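Local coordinates for integrase (Bovine immunodeficiency virus, PDB 3KKS), which probably inserts the reverse-transcribed viral DNA into host DNA, as retroviral integrases do, the deposited fragment being its RNase H-like catalytic core domain, at residues A[14-19]-A[34-39]; A[43-48]-A[75-80]. One frame throughout, in Å; residues are numbered along the deposited sequence.

Contact 1 (A[14-19]-A[34-39])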
loop_
_atom_site.group_PDB
_atom_site.type_symbol
_atom_site.label_atom_id
_atom_site.label_comp_id
_atom_site.label_asym_id
_atom_site.label_seq_id
_atom_site.Cartn_x
_atom_site.Cartn_y
_atom_site.Cartn_z
ATOM N N LYS A 14 -5.131 6.446 -17.400
ATOM C CA LYS A 14 -6.158 5.409 -17.498
ATOM C C LYS A 14 -5.906 4.193 -16.633
ATOM O O LYS A 14 -6.794 3.373 -16.422
ATOM C CB LYS A 14 -6.331 4.965 -18.946
ATOM N N THR A 15 -4.698 4.073 -16.113
ATOM C CA THR A 15 -4.389 2.914 -15.299
ATOM C C THR A 15 -4.859 3.055 -13.857
ATOM O O THR A 15 -4.704 4.107 -13.241
ATOM C CB THR A 15 -2.891 2.631 -15.308
ATOM O OG1 THR A 15 -2.222 3.682 -14.619
ATOM C CG2 THR A 15 -2.362 2.564 -16.734
ATOM N N ILE A 16 -5.461 1.990 -13.337
ATOM C CA ILE A 16 -5.938 1.966 -11.958
ATOM C C ILE A 16 -4.812 1.361 -11.124
ATOM O O ILE A 16 -4.183 0.390 -11.543
ATOM C CB ILE A 16 -7.172 1.049 -11.772
ATOM C CG1 ILE A 16 -8.256 1.370 -12.807
ATOM C CG2 ILE A 16 -7.727 1.222 -10.359
ATOM C CD1 ILE A 16 -9.467 0.443 -12.717
ATOM N N ILE A 17 -4.560 1.910 -9.944
ATOM C CA ILE A 17 -3.488 1.374 -9.113
ATOM C C ILE A 17 -3.898 1.175 -7.659
ATOM O O ILE A 17 -4.264 2.130 -6.973
ATOM C CB ILE A 17 -2.245 2.296 -9.157
ATOM C CG1 ILE A 17 -1.660 2.310 -10.570
ATOM C CG2 ILE A 17 -1.191 1.814 -8.158
ATOM C CD1 ILE A 17 -0.601 3.381 -10.786
ATOM N N TRP A 18 -3.854 -0.076 -7.210
ATOM C CA TRP A 18 -4.169 -0.419 -5.830
ATOM C C TRP A 18 -2.932 -0.026 -5.028
ATOM O O TRP A 18 -1.813 -0.359 -5.415
ATOM C CB TRP A 18 -4.395 -1.919 -5.701
ATOM C CG TRP A 18 -4.751 -2.361 -4.321
ATOM C CD1 TRP A 18 -5.976 -2.261 -3.715
ATOM C CD2 TRP A 18 -3.892 -3.014 -3.379
ATOM N NE1 TRP A 18 -5.930 -2.819 -2.463
ATOM C CE2 TRP A 18 -4.661 -3.293 -2.230
ATOM C CE3 TRP A 18 -2.540 -3.398 -3.401
ATOM C CZ2 TRP A 18 -4.135 -3.941 -1.106
ATOM C CZ3 TRP A 18 -2.010 -4.049 -2.276
ATOM C CH2 TRP A 18 -2.811 -4.314 -1.150
ATOM N N VAL A 19 -3.130 0.668 -3.912
ATOM C CA VAL A 19 -2.019 1.126 -3.083
ATOM C C VAL A 19 -2.185 0.819 -1.600
ATOM O O VAL A 19 -3.208 1.130 -0.997
ATOM C CB VAL A 19 -1.835 2.660 -3.229
ATOM C CG1 VAL A 19 -0.704 3.147 -2.318
ATOM C CG2 VAL A 19 -1.549 3.022 -4.685
ATOM N N PRO A 34 -6.463 -4.457 -13.504
ATOM C CA PRO A 34 -7.326 -4.401 -14.691
ATOM C C PRO A 34 -8.596 -3.583 -14.517
ATOM O O PRO A 34 -9.016 -2.869 -15.429
ATOM C CB PRO A 34 -7.637 -5.872 -14.958
ATOM C CG PRO A 34 -6.448 -6.578 -14.433
ATOM C CD PRO A 34 -6.218 -5.858 -13.126
ATOM N N GLU A 35 -9.207 -3.698 -13.346
ATOM C CA GLU A 35 -10.437 -2.980 -13.047
ATOM C C GLU A 35 -10.681 -3.007 -11.543
ATOM O O GLU A 35 -10.180 -3.893 -10.845
ATOM C CB GLU A 35 -11.605 -3.635 -13.788
ATOM C CG GLU A 35 -11.652 -5.152 -13.650
ATOM C CD GLU A 35 -12.842 -5.778 -14.367
ATOM O OE1 GLU A 35 -12.934 -7.024 -14.389
ATOM O OE2 GLU A 35 -13.687 -5.030 -14.907
ATOM N N GLU A 36 -11.436 -2.031 -11.046
ATOM C CA GLU A 36 -11.739 -1.941 -9.619
ATOM C C GLU A 36 -12.811 -2.924 -9.176
ATOM O O GLU A 36 -13.986 -2.570 -9.080
ATOM C CB GLU A 36 -12.190 -0.529 -9.254
ATOM C CG GLU A 36 -11.062 0.445 -8.985
ATOM C CD GLU A 36 -11.574 1.813 -8.593
ATOM O OE1 GLU A 36 -12.048 2.550 -9.489
ATOM O OE2 GLU A 36 -11.510 2.142 -7.388
ATOM N N THR A 37 -12.400 -4.155 -8.901
ATOM C CA THR A 37 -13.325 -5.189 -8.459
ATOM C C THR A 37 -12.840 -5.801 -7.158
ATOM O O THR A 37 -11.701 -5.580 -6.738
ATOM C CB THR A 37 -13.450 -6.323 -9.496
ATOM O OG1 THR A 37 -12.143 -6.763 -9.880
ATOM C CG2 THR A 37 -14.208 -5.849 -10.722
ATOM N N ALA A 38 -13.708 -6.577 -6.526
ATOM C CA ALA A 38 -13.360 -7.228 -5.280
ATOM C C ALA A 38 -12.360 -8.337 -5.565
ATOM O O ALA A 38 -11.527 -8.664 -4.724
ATOM C CB ALA A 38 -14.608 -7.806 -4.629
ATOM N N LEU A 39 -12.460 -8.921 -6.756
ATOM C CA LEU A 39 -11.574 -10.000 -7.161
ATOM C C LEU A 39 -10.139 -9.498 -7.274
ATOM O O LEU A 39 -9.215 -10.122 -6.762
ATOM C CB LEU A 39 -12.049 -10.596 -8.494
ATOM C CG LEU A 39 -11.291 -11.768 -9.139
ATOM C CD1 LEU A 39 -10.136 -11.248 -9.950
ATOM C CD2 LEU A 39 -10.818 -12.742 -8.086
#

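Contact 2 (A[43-48]-A[75-80])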
loop_
_atom_site.group_PDB
_atom_site.type_symbol
_atom_site.label_atom_id
_atom_site.label_comp_id
_atom_site.label_asym_id
_atom_site.label_seq_id
_atom_site.Cartn_x
_atom_site.Cartn_y
_atom_site.Cartn_z
ATOM N N LEU A 43 -6.797 -10.361 -4.888
ATOM C CA LEU A 43 -5.511 -10.795 -5.428
ATOM C C LEU A 43 -4.404 -9.916 -4.818
ATOM O O LEU A 43 -3.357 -10.416 -4.409
ATOM C CB LEU A 43 -5.526 -10.663 -6.954
ATOM C CG LEU A 43 -5.640 -11.938 -7.799
ATOM C CD1 LEU A 43 -6.333 -13.027 -7.026
ATOM C CD2 LEU A 43 -6.376 -11.630 -9.094
ATOM N N CYS A 44 -4.657 -8.610 -4.752
ATOM C CA CYS A 44 -3.703 -7.670 -4.178
ATOM C C CYS A 44 -3.409 -7.973 -2.709
ATOM O O CYS A 44 -2.255 -7.935 -2.286
ATOM C CB CYS A 44 -4.220 -6.239 -4.313
ATOM S SG CYS A 44 -4.107 -5.578 -5.992
ATOM N N ILE A 45 -4.451 -8.270 -1.935
ATOM C CA ILE A 45 -4.274 -8.590 -0.518
ATOM C C ILE A 45 -3.461 -9.873 -0.352
ATOM O O ILE A 45 -2.603 -9.957 0.517
ATOM C CB ILE A 45 -5.634 -8.766 0.200
ATOM C CG1 ILE A 45 -6.400 -7.440 0.215
ATOM C CG2 ILE A 45 -5.415 -9.247 1.628
ATOM C CD1 ILE A 45 -7.784 -7.551 0.841
ATOM N N LEU A 46 -3.740 -10.873 -1.181
ATOM C CA LEU A 46 -3.007 -12.136 -1.110
ATOM C C LEU A 46 -1.527 -11.917 -1.402
ATOM O O LEU A 46 -0.672 -12.538 -0.768
ATOM C CB LEU A 46 -3.610 -13.161 -2.079
ATOM C CG LEU A 46 -4.899 -13.819 -1.552
ATOM C CD1 LEU A 46 -5.590 -14.591 -2.652
ATOM C CD2 LEU A 46 -4.574 -14.739 -0.386
ATOM N N GLN A 47 -1.230 -11.030 -2.353
ATOM C CA GLN A 47 0.155 -10.696 -2.702
ATOM C C GLN A 47 0.818 -9.971 -1.527
ATOM O O GLN A 47 1.970 -10.230 -1.186
ATOM C CB GLN A 47 0.199 -9.765 -3.915
ATOM C CG GLN A 47 -0.067 -10.404 -5.275
ATOM C CD GLN A 47 1.208 -10.853 -5.982
ATOM O OE1 GLN A 47 2.227 -10.157 -5.953
ATOM N NE2 GLN A 47 1.150 -12.011 -6.635
ATOM N N LEU A 48 0.080 -9.047 -0.917
ATOM C CA LEU A 48 0.594 -8.281 0.211
ATOM C C LEU A 48 0.897 -9.197 1.392
ATOM O O LEU A 48 1.956 -9.101 2.012
ATOM C CB LEU A 48 -0.426 -7.232 0.650
ATOM C CG LEU A 48 0.139 -6.175 1.603
ATOM C CD1 LEU A 48 1.087 -5.247 0.833
ATOM C CD2 LEU A 48 -0.992 -5.379 2.218
ATOM N N LYS A 75 -10.762 -12.763 7.250
ATOM C CA LYS A 75 -11.012 -13.670 8.367
ATOM C C LYS A 75 -10.182 -14.927 8.142
ATOM O O LYS A 75 -9.578 -15.458 9.071
ATOM C CB LYS A 75 -12.502 -14.011 8.458
ATOM C CG LYS A 75 -13.334 -12.850 8.977
ATOM C CD LYS A 75 -14.824 -13.066 8.797
ATOM C CE LYS A 75 -15.590 -11.835 9.264
ATOM N NZ LYS A 75 -17.061 -11.977 9.115
ATOM N N TYR A 76 -10.140 -15.380 6.895
ATOM C CA TYR A 76 -9.370 -16.559 6.532
ATOM C C TYR A 76 -7.879 -16.337 6.774
ATOM O O TYR A 76 -7.178 -17.243 7.219
ATOM C CB TYR A 76 -9.604 -16.907 5.058
ATOM C CG TYR A 76 -8.583 -17.870 4.499
ATOM C CD1 TYR A 76 -8.417 -19.136 5.058
ATOM C CD2 TYR A 76 -7.754 -17.503 3.435
ATOM C CE1 TYR A 76 -7.450 -20.014 4.580
ATOM C CE2 TYR A 76 -6.781 -18.375 2.947
ATOM C CZ TYR A 76 -6.635 -19.630 3.526
ATOM O OH TYR A 76 -5.676 -20.503 3.065
ATOM N N LEU A 77 -7.400 -15.129 6.479
ATOM C CA LEU A 77 -5.990 -14.792 6.656
ATOM C C LEU A 77 -5.695 -14.261 8.057
ATOM O O LEU A 77 -4.585 -13.818 8.337
ATOM C CB LEU A 77 -5.570 -13.748 5.618
ATOM C CG LEU A 77 -5.624 -14.148 4.142
ATOM C CD1 LEU A 77 -5.536 -12.903 3.273
ATOM C CD2 LEU A 77 -4.489 -15.119 3.822
ATOM N N GLY A 78 -6.689 -14.309 8.937
ATOM C CA GLY A 78 -6.503 -13.814 10.290
ATOM C C GLY A 78 -6.085 -12.357 10.313
ATOM O O GLY A 78 -5.168 -11.979 11.041
ATOM N N ILE A 79 -6.753 -11.534 9.513
ATOM C CA ILE A 79 -6.444 -10.111 9.440
ATOM C C ILE A 79 -7.603 -9.267 9.964
ATOM O O ILE A 79 -8.742 -9.442 9.556
ATOM C CB ILE A 79 -6.153 -9.678 7.983
ATOM C CG1 ILE A 79 -4.860 -10.326 7.487
ATOM C CG2 ILE A 79 -6.044 -8.165 7.900
ATOM C CD1 ILE A 79 -4.585 -10.069 6.020
ATOM N N THR A 80 -7.307 -8.351 10.870
ATOM C CA THR A 80 -8.346 -7.486 11.399
ATOM C C THR A 80 -8.664 -6.482 10.304
ATOM O O THR A 80 -7.762 -5.875 9.734
ATOM C CB THR A 80 -7.863 -6.742 12.638
ATOM O OG1 THR A 80 -7.390 -7.690 13.597
ATOM C CG2 THR A 80 -8.997 -5.934 13.249
#

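Contact 1 (A[14-19]-A[34-39])
Ile16 reaches from its strand to the chain bend at Glu35 and Glu36, and every contact between the two segments runs through its side chain. Ile16 CD1 comes end-on against backbone, 3.6 Å from Glu35 CA and equally close to Glu36 N, so it packs on the peptide that joins the two glutamates. The branch methyl CG2 meets the Glu36 side chain, with 3.7 Å between Ile16 CG2 and Glu36 CG. Ile16 carries CG1 beside its own backbone N (chi1 -51°) and runs on extended to CD1, which lets one side chain touch both main chain and methylene.

The strand 15-22 is the second in the order across the five-stranded mixed sheet of the RNase H-like core, and 34-37 is the link that leads from the edge strand 28-33 into helix 38-51. Ile16 and Ile33 are joined by backbone hydrogen bonding, so the link leaves its strand right beside the isoleucine.

Glu36 sits at the centre of an inverse gamma turn, closed by a weak bond of 3.0 Å from Thr37 N to Glu35 O. Its side chain also touches Asn9 and His11 of strand 4-12. Further on, Thr37 is the N-cap of the helix, its OG1 making a weak hydrogen bond to Gln40 N.

Contact 2 (A[43-48]-A[75-80])
Leu77 faces Ile45 and Leu46 where the last turn of helix 68-76 comes alongside helix 38-51, two helices of the RNase H-like integrase core. The former ends in a Schellman motif. Gly78, with positive phi (58°), is its C-prime residue: Gly78 N bonds to Lys75 O at 3.1 Å, and Ile79 N returns to Cys74 O. Leu77, the first residue to leave helical backbone angles, stands at the turn between the helix and the chain running into strand 80-83.

One methyl of Leu77 carries the contact. The side chain leaves with CG beside the backbone N and opposite the carbonyl carbon (chi1 -64°), and CD1 then extends toward the facing helix. There it approaches the branch methyl of Ile45, with 4.0 Å between Leu77 CD1 and Ile45 CG2. In Ile45, CG2 lies anti to the backbone N, whereas CG1 continues into an extended arm ending at CD1; it is the short branch that meets the leucine. The two side chains pass each other at a slant rather than end to end. Leu46 starts off to one side, but its branched end swings nearer.

Ile45 is buried, also packing on Ile70 of helix 68-76 and Leu57 of strand 56-59; Leu46, partly exposed, touches Leu73. Ile79, two residues on from Leu77, stays farther from the 43-48 segment and packs on Leu57 and Cys74, so the contact borders both the sheet and the helix pair. The same Leu77 methyl also serves the second leucine, Leu46 CD2 lying 4.2 Å from Leu77 CD1.

Both contacts involve helix 38-51 or the chain leading into it: contact 1 uses that leading chain, and contact 2 the helix's middle turns. Their centres are about 17 Å apart, yet they touch through Trp18 of the 14-19 segment, with Trp18 CD2 3.4 Å from Cys44 CB and the ring also meeting Leu48. Contact 1 lies at the surface, where an isoleucine packs on main chain and the methylene of an acidic residue. Contact 2 is partly buried and purely aliphatic, joining helix 38-51 to the C-terminal end of helix 68-76, just past its last turn. Thus one joins the sheet to the connection before the helix, while the other joins the helix to its neighbour.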